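Local coordinates for Ufm1-specific protease (Caenorhabditis elegans, PDB 5EJJ), which acts as a thiol protease that cleaves the peptide bond at the C-terminal glycine of the ubiquitin-like modifier UFM-1, releasing it from its targets, at residues W394-W405 against P417-Q425. Sequence-based numbering, arbitrary orientation.
Sequences WGCAYRSFQTIW and PVPSHREIQ
In the papain-like C78 protease domain, helix 396-409, which carries Cys396, the inferred catalytic nucleophile, near its N-terminal end, packs across the short helix 421-425, their axes at 91°, with His421 and Ile424 against Tyr398. The His421 ring sits in an aromatic cluster: its CD2 lies over one face of Tyr398, 3.6 Å from CG, and also meets CH2 of Trp394, both ring pairs being oblique. The far edge of the imidazole reaches Arg399, whose chain bends at chi2 (-39°), which turns the face of its guanidinium toward the imidazole edge; His421 CE1 rests over the guanidinium face, 3.5 Å from Arg399 CZ, with the planes nearly perpendicular. A salt bridge from Arg399 NE to Asp391 secures the group further. Ile424 CD1 comes to the edge of the Tyr398 ring and lies 3.5 Å from Phe401 CD2.

Two amides supply the polar links between helix 396-409 and 417-425. Gln402, extended beyond CG (chi2 -179°), sends NE2 to Pro419 O in a nearly straight 2.7 Å bond lying in the carbonyl plane. Gln425 NE2 donates to Tyr398 OH at 3.2 Å, and the same hydroxyl bonds Gln443 O. At the other end, Pro419 CD and Val418 CA make CH-pi contacts over the six- and five-membered rings of Trp405, Pro419 CD lying 3.4 Å from Trp405 CD2; Trp405 NE1 bonds Lys416 O.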
ATOM      1  N   TRP A 394      20.558  23.408 -14.118  1.00 83.37           N
ATOM      2  CA  TRP A 394      21.523  22.432 -13.623  1.00 86.92           C
ATOM      3  C   TRP A 394      20.955  21.204 -12.884  1.00 84.62           C
ATOM      4  O   TRP A 394      21.512  20.100 -12.978  1.00 79.26           O
ATOM      5  CB  TRP A 394      22.525  23.150 -12.728  1.00 84.22           C
ATOM      6  CG  TRP A 394      21.871  23.871 -11.593  1.00 81.60           C
ATOM      7  CD1 TRP A 394      21.067  24.979 -11.667  1.00 78.19           C
ATOM      8  CD2 TRP A 394      21.959  23.531 -10.210  1.00 76.86           C
ATOM      9  NE1 TRP A 394      20.662  25.350 -10.412  1.00 76.93           N
ATOM     10  CE2 TRP A 394      21.192  24.477  -9.499  1.00 77.91           C
ATOM     11  CE3 TRP A 394      22.618  22.521  -9.500  1.00 72.99           C
ATOM     12  CZ2 TRP A 394      21.065  24.440  -8.112  1.00 74.92           C
ATOM     13  CZ3 TRP A 394      22.497  22.488  -8.123  1.00 68.08           C
ATOM     14  CH2 TRP A 394      21.727  23.442  -7.444  1.00 71.08           C
ATOM     15  N   GLY A 395      19.858  21.399 -12.155  1.00 83.72           N
ATOM     16  CA  GLY A 395      19.324  20.372 -11.271  1.00 75.50           C
ATOM     17  C   GLY A 395      18.654  19.138 -11.868  1.00 70.03           C
ATOM     18  O   GLY A 395      18.424  18.180 -11.135  1.00 58.78           O
ATOM     19  N   CYS A 396      18.357  19.150 -13.173  1.00 71.29           N
ATOM     20  CA  CYS A 396      17.603  18.064 -13.827  1.00 63.08           C
ATOM     21  C   CYS A 396      17.920  16.644 -13.325  1.00 57.92           C
ATOM     22  O   CYS A 396      17.019  15.845 -13.076  1.00 57.63           O
ATOM     23  CB  CYS A 396      17.681  18.147 -15.373  1.00 69.23           C
ATOM     24  SG  CYS A 396      19.328  18.106 -16.200  1.00 75.48           S
ATOM     25  N   ALA A 397      19.196  16.347 -13.140  1.00 59.19           N
ATOM     26  CA  ALA A 397      19.586  15.017 -12.711  1.00 54.58           C
ATOM     27  C   ALA A 397      19.445  14.852 -11.211  1.00 52.63           C
ATOM     28  O   ALA A 397      19.273  13.740 -10.729  1.00 55.61           O
ATOM     29  CB  ALA A 397      21.005  14.712 -13.147  1.00 57.13           C
ATOM     30  N   TYR A 398      19.533  15.950 -10.471  1.00 56.38           N
ATOM     31  CA  TYR A 398      19.330  15.901  -9.024  1.00 58.19           C
ATOM     32  C   TYR A 398      17.919  15.411  -8.733  1.00 53.56           C
ATOM     33  O   TYR A 398      17.692  14.558  -7.875  1.00 47.38           O
ATOM     34  CB  TYR A 398      19.478  17.293  -8.413  1.00 61.41           C
ATOM     35  CG  TYR A 398      20.890  17.779  -8.252  1.00 61.57           C
ATOM     36  CD1 TYR A 398      21.406  18.745  -9.097  1.00 64.67           C
ATOM     37  CD2 TYR A 398      21.700  17.290  -7.233  1.00 60.07           C
ATOM     38  CE1 TYR A 398      22.693  19.201  -8.945  1.00 69.37           C
ATOM     39  CE2 TYR A 398      22.985  17.735  -7.068  1.00 60.76           C
ATOM     40  CZ  TYR A 398      23.479  18.694  -7.931  1.00 69.53           C
ATOM     41  OH  TYR A 398      24.763  19.155  -7.784  1.00 72.48           O
ATOM     42  N   ARG A 399      16.977  15.987  -9.465  1.00 54.02           N
ATOM     43  CA  ARG A 399      15.574  15.668  -9.321  1.00 55.36           C
ATOM     44  C   ARG A 399      15.316  14.187  -9.583  1.00 55.67           C
ATOM     45  O   ARG A 399      14.599  13.538  -8.814  1.00 55.06           O
ATOM     46  CB  ARG A 399      14.739  16.556 -10.253  1.00 59.65           C
ATOM     47  CG  ARG A 399      14.910  18.044  -9.967  1.00 60.33           C
ATOM     48  CD  ARG A 399      15.002  18.270  -8.464  1.00 65.26           C
ATOM     49  NE  ARG A 399      14.728  19.646  -8.063  1.00 71.36           N
ATOM     50  CZ  ARG A 399      14.360  19.997  -6.833  1.00 73.80           C
ATOM     51  NH1 ARG A 399      14.204  19.071  -5.894  1.00 71.62           N
ATOM     52  NH2 ARG A 399      14.126  21.271  -6.546  1.00 81.20           N
ATOM     53  N   SER A 400      15.908  13.653 -10.653  1.00 52.12           N
ATOM     54  CA  SER A 400      15.769  12.231 -10.958  1.00 48.40           C
ATOM     55  C   SER A 400      16.396  11.397  -9.868  1.00 45.54           C
ATOM     56  O   SER A 400      15.946  10.288  -9.582  1.00 45.79           O
ATOM     57  CB  SER A 400      16.415  11.880 -12.290  1.00 47.17           C
ATOM     58  OG  SER A 400      15.549  12.232 -13.339  1.00 55.40           O
ATOM     59  N   PHE A 401      17.447  11.932  -9.268  1.00 45.50           N
ATOM     60  CA  PHE A 401      18.089  11.255  -8.161  1.00 46.10           C
ATOM     61  C   PHE A 401      17.111  11.196  -7.003  1.00 43.16           C
ATOM     62  O   PHE A 401      16.982  10.172  -6.330  1.00 39.86           O
ATOM     63  CB  PHE A 401      19.343  12.001  -7.731  1.00 45.21           C
ATOM     64  CG  PHE A 401      19.914  11.501  -6.462  1.00 37.70           C
ATOM     65  CD1 PHE A 401      20.707  10.362  -6.449  1.00 39.81           C
ATOM     66  CD2 PHE A 401      19.651  12.148  -5.279  1.00 37.08           C
ATOM     67  CE1 PHE A 401      21.246   9.881  -5.278  1.00 43.39           C
ATOM     68  CE2 PHE A 401      20.178  11.671  -4.096  1.00 47.99           C
ATOM     69  CZ  PHE A 401      20.981  10.528  -4.097  1.00 48.80           C
ATOM     70  N   GLN A 402      16.426  12.312  -6.785  1.00 44.39           N
ATOM     71  CA  GLN A 402      15.447  12.430  -5.715  1.00 46.24           C
ATOM     72  C   GLN A 402      14.260  11.478  -5.915  1.00 44.35           C
ATOM     73  O   GLN A 402      13.839  10.778  -4.979  1.00 39.74           O
ATOM     74  CB  GLN A 402      14.996  13.888  -5.567  1.00 46.81           C
ATOM     75  CG  GLN A 402      16.033  14.774  -4.876  1.00 42.65           C
ATOM     76  CD  GLN A 402      15.554  16.199  -4.712  1.00 51.00           C
ATOM     77  OE1 GLN A 402      14.751  16.684  -5.510  1.00 52.44           O
ATOM     78  NE2 GLN A 402      16.036  16.881  -3.666  1.00 54.06           N
ATOM     79  N   THR A 403      13.733  11.446  -7.134  1.00 41.69           N
ATOM     80  CA  THR A 403      12.733  10.454  -7.480  1.00 36.28           C
ATOM     81  C   THR A 403      13.230   9.050  -7.142  1.00 32.61           C
ATOM     82  O   THR A 403      12.606   8.351  -6.369  1.00 36.49           O
ATOM     83  CB  THR A 403      12.333  10.531  -8.948  1.00 38.60           C
ATOM     84  OG1 THR A 403      11.662  11.774  -9.196  1.00 44.30           O
ATOM     85  CG2 THR A 403      11.411   9.375  -9.295  1.00 35.84           C
ATOM     86  N   ILE A 404      14.373   8.646  -7.671  1.00 32.03           N
ATOM     87  CA  ILE A 404      14.904   7.329  -7.333  1.00 31.57           C
ATOM     88  C   ILE A 404      14.996   7.142  -5.823  1.00 32.02           C
ATOM     89  O   ILE A 404      14.812   6.040  -5.307  1.00 30.65           O
ATOM     90  CB  ILE A 404      16.285   7.083  -7.987  1.00 32.97           C
ATOM     91  CG1 ILE A 404      16.155   7.110  -9.505  1.00 30.62           C
ATOM     92  CG2 ILE A 404      16.883   5.742  -7.569  1.00 25.92           C
ATOM     93  CD1 ILE A 404      17.463   7.010 -10.197  1.00 31.06           C
ATOM     94  N   TRP A 405      15.257   8.224  -5.102  1.00 36.67           N
ATOM     95  CA  TRP A 405      15.413   8.107  -3.658  1.00 37.50           C
ATOM     96  C   TRP A 405      14.062   7.832  -3.041  1.00 35.54           C
ATOM     97  O   TRP A 405      13.903   6.885  -2.264  1.00 33.79           O
ATOM     98  CB  TRP A 405      16.025   9.367  -3.038  1.00 43.20           C
ATOM     99  CG  TRP A 405      16.406   9.186  -1.588  1.00 45.42           C
ATOM    100  CD1 TRP A 405      15.559   9.131  -0.527  1.00 45.18           C
ATOM    101  CD2 TRP A 405      17.729   9.030  -1.052  1.00 46.65           C
ATOM    102  NE1 TRP A 405      16.265   8.953   0.636  1.00 48.50           N
ATOM    103  CE2 TRP A 405      17.600   8.886   0.341  1.00 47.00           C
ATOM    104  CE3 TRP A 405      19.007   9.009  -1.614  1.00 51.61           C
ATOM    105  CZ2 TRP A 405      18.697   8.720   1.183  1.00 48.48           C
ATOM    106  CZ3 TRP A 405      20.100   8.848  -0.773  1.00 53.58           C
ATOM    107  CH2 TRP A 405      19.935   8.711   0.610  1.00 49.20           C
ATOM    108  N   PRO A 417      15.485  10.572   4.792  1.00 47.32           N
ATOM    109  CA  PRO A 417      14.714  11.437   3.884  1.00 48.37           C
ATOM    110  C   PRO A 417      15.475  11.776   2.593  1.00 48.36           C
ATOM    111  O   PRO A 417      16.710  11.762   2.586  1.00 43.00           O
ATOM    112  CB  PRO A 417      14.501  12.699   4.718  1.00 43.41           C
ATOM    113  CG  PRO A 417      15.730  12.766   5.595  1.00 49.45           C
ATOM    114  CD  PRO A 417      16.138  11.330   5.875  1.00 45.46           C
ATOM    115  N   VAL A 418      14.751  12.081   1.516  1.00 50.64           N
ATOM    116  CA  VAL A 418      15.406  12.458   0.259  1.00 50.86           C
ATOM    117  C   VAL A 418      16.292  13.699   0.423  1.00 51.87           C
ATOM    118  O   VAL A 418      15.862  14.716   0.978  1.00 47.98           O
ATOM    119  CB  VAL A 418      14.411  12.597  -0.935  1.00 45.66           C
ATOM    120  CG1 VAL A 418      13.279  11.611  -0.775  1.00 46.03           C
ATOM    121  CG2 VAL A 418      13.873  14.027  -1.085  1.00 43.81           C
ATOM    122  N   PRO A 419      17.560  13.589  -0.017  1.00 56.98           N
ATOM    123  CA  PRO A 419      18.541  14.672   0.148  1.00 54.12           C
ATOM    124  C   PRO A 419      18.291  15.912  -0.717  1.00 52.19           C
ATOM    125  O   PRO A 419      17.637  15.859  -1.761  1.00 45.93           O
ATOM    126  CB  PRO A 419      19.872  13.999  -0.220  1.00 51.96           C
ATOM    127  CG  PRO A 419      19.622  12.508  -0.011  1.00 47.99           C
ATOM    128  CD  PRO A 419      18.200  12.324  -0.437  1.00 49.13           C
ATOM    129  N   SER A 420      18.807  17.038  -0.233  1.00 63.90           N
ATOM    130  CA  SER A 420      18.777  18.312  -0.942  1.00 66.68           C
ATOM    131  C   SER A 420      19.978  18.351  -1.873  1.00 65.62           C
ATOM    132  O   SER A 420      20.922  17.571  -1.698  1.00 59.77           O
ATOM    133  CB  SER A 420      18.902  19.462   0.058  1.00 60.25           C
ATOM    134  OG  SER A 420      20.047  19.276   0.882  1.00 56.95           O
ATOM    135  N   HIS A 421      19.950  19.260  -2.847  1.00 63.36           N
ATOM    136  CA  HIS A 421      21.084  19.428  -3.744  1.00 56.97           C
ATOM    137  C   HIS A 421      22.357  19.525  -2.925  1.00 58.35           C
ATOM    138  O   HIS A 421      23.269  18.719  -3.114  1.00 59.01           O
ATOM    139  CB  HIS A 421      20.951  20.684  -4.596  1.00 52.82           C
ATOM    140  CG  HIS A 421      19.661  20.783  -5.339  1.00 54.42           C
ATOM    141  ND1 HIS A 421      18.463  21.036  -4.710  1.00 63.66           N
ATOM    142  CD2 HIS A 421      19.381  20.692  -6.661  1.00 58.52           C
ATOM    143  CE1 HIS A 421      17.498  21.085  -5.610  1.00 69.40           C
ATOM    144  NE2 HIS A 421      18.030  20.883  -6.804  1.00 63.24           N
ATOM    145  N   ARG A 422      22.396  20.482  -1.995  1.00 58.80           N
ATOM    146  CA  ARG A 422      23.615  20.758  -1.234  1.00 63.79           C
ATOM    147  C   ARG A 422      24.139  19.501  -0.570  1.00 62.71           C
ATOM    148  O   ARG A 422      25.356  19.289  -0.461  1.00 59.42           O
ATOM    149  CB  ARG A 422      23.391  21.851  -0.184  1.00 73.45           C
ATOM    150  CG  ARG A 422      24.599  22.094   0.737  1.00 84.83           C
ATOM    151  CD  ARG A 422      24.637  23.530   1.245  1.00 93.47           C
ATOM    152  NE  ARG A 422      25.962  23.918   1.728  1.00110.05           N
ATOM    153  CZ  ARG A 422      26.969  24.310   0.946  1.00111.86           C
ATOM    154  NH1 ARG A 422      26.819  24.355  -0.376  1.00101.02           N
ATOM    155  NH2 ARG A 422      28.135  24.649   1.485  1.00112.94           N
ATOM    156  N   GLU A 423      23.206  18.652  -0.162  1.00 58.64           N
ATOM    157  CA  GLU A 423      23.552  17.448   0.568  1.00 61.72           C
ATOM    158  C   GLU A 423      24.087  16.363  -0.360  1.00 58.75           C
ATOM    159  O   GLU A 423      24.898  15.522   0.049  1.00 52.87           O
ATOM    160  CB  GLU A 423      22.330  16.951   1.326  1.00 65.42           C
ATOM    161  CG  GLU A 423      22.657  15.930   2.385  1.00 67.37           C
ATOM    162  CD  GLU A 423      21.600  15.886   3.449  1.00 70.20           C
ATOM    163  OE1 GLU A 423      20.563  16.574   3.274  1.00 65.26           O
ATOM    164  OE2 GLU A 423      21.821  15.174   4.454  1.00 74.32           O
ATOM    165  N   ILE A 424      23.611  16.384  -1.604  1.00 59.75           N
ATOM    166  CA  ILE A 424      24.091  15.470  -2.639  1.00 61.41           C
ATOM    167  C   ILE A 424      25.494  15.902  -3.025  1.00 56.55           C
ATOM    168  O   ILE A 424      26.427  15.088  -3.023  1.00 54.74           O
ATOM    169  CB  ILE A 424      23.183  15.482  -3.910  1.00 65.46           C
ATOM    170  CG1 ILE A 424      21.735  15.141  -3.550  1.00 58.74           C
ATOM    171  CG2 ILE A 424      23.696  14.502  -4.959  1.00 56.05           C
ATOM    172  CD1 ILE A 424      20.760  15.376  -4.672  1.00 52.40           C
ATOM    173  N   GLN A 425      25.623  17.192  -3.342  1.00 57.86           N
ATOM    174  CA  GLN A 425      26.910  17.831  -3.619  1.00 55.42           C
ATOM    175  C   GLN A 425      27.991  17.398  -2.627  1.00 54.94           C
ATOM    176  O   GLN A 425      29.056  16.917  -3.031  1.00 54.82           O
ATOM    177  CB  GLN A 425      26.740  19.351  -3.652  1.00 45.57           C
ATOM    178  CG  GLN A 425      25.967  19.795  -4.879  1.00 52.09           C
ATOM    179  CD  GLN A 425      25.404  21.191  -4.773  1.00 60.70           C
ATOM    180  OE1 GLN A 425      25.601  21.873  -3.767  1.00 69.01           O
ATOM    181  NE2 GLN A 425      24.688  21.629  -5.813  1.00 56.82           N
TER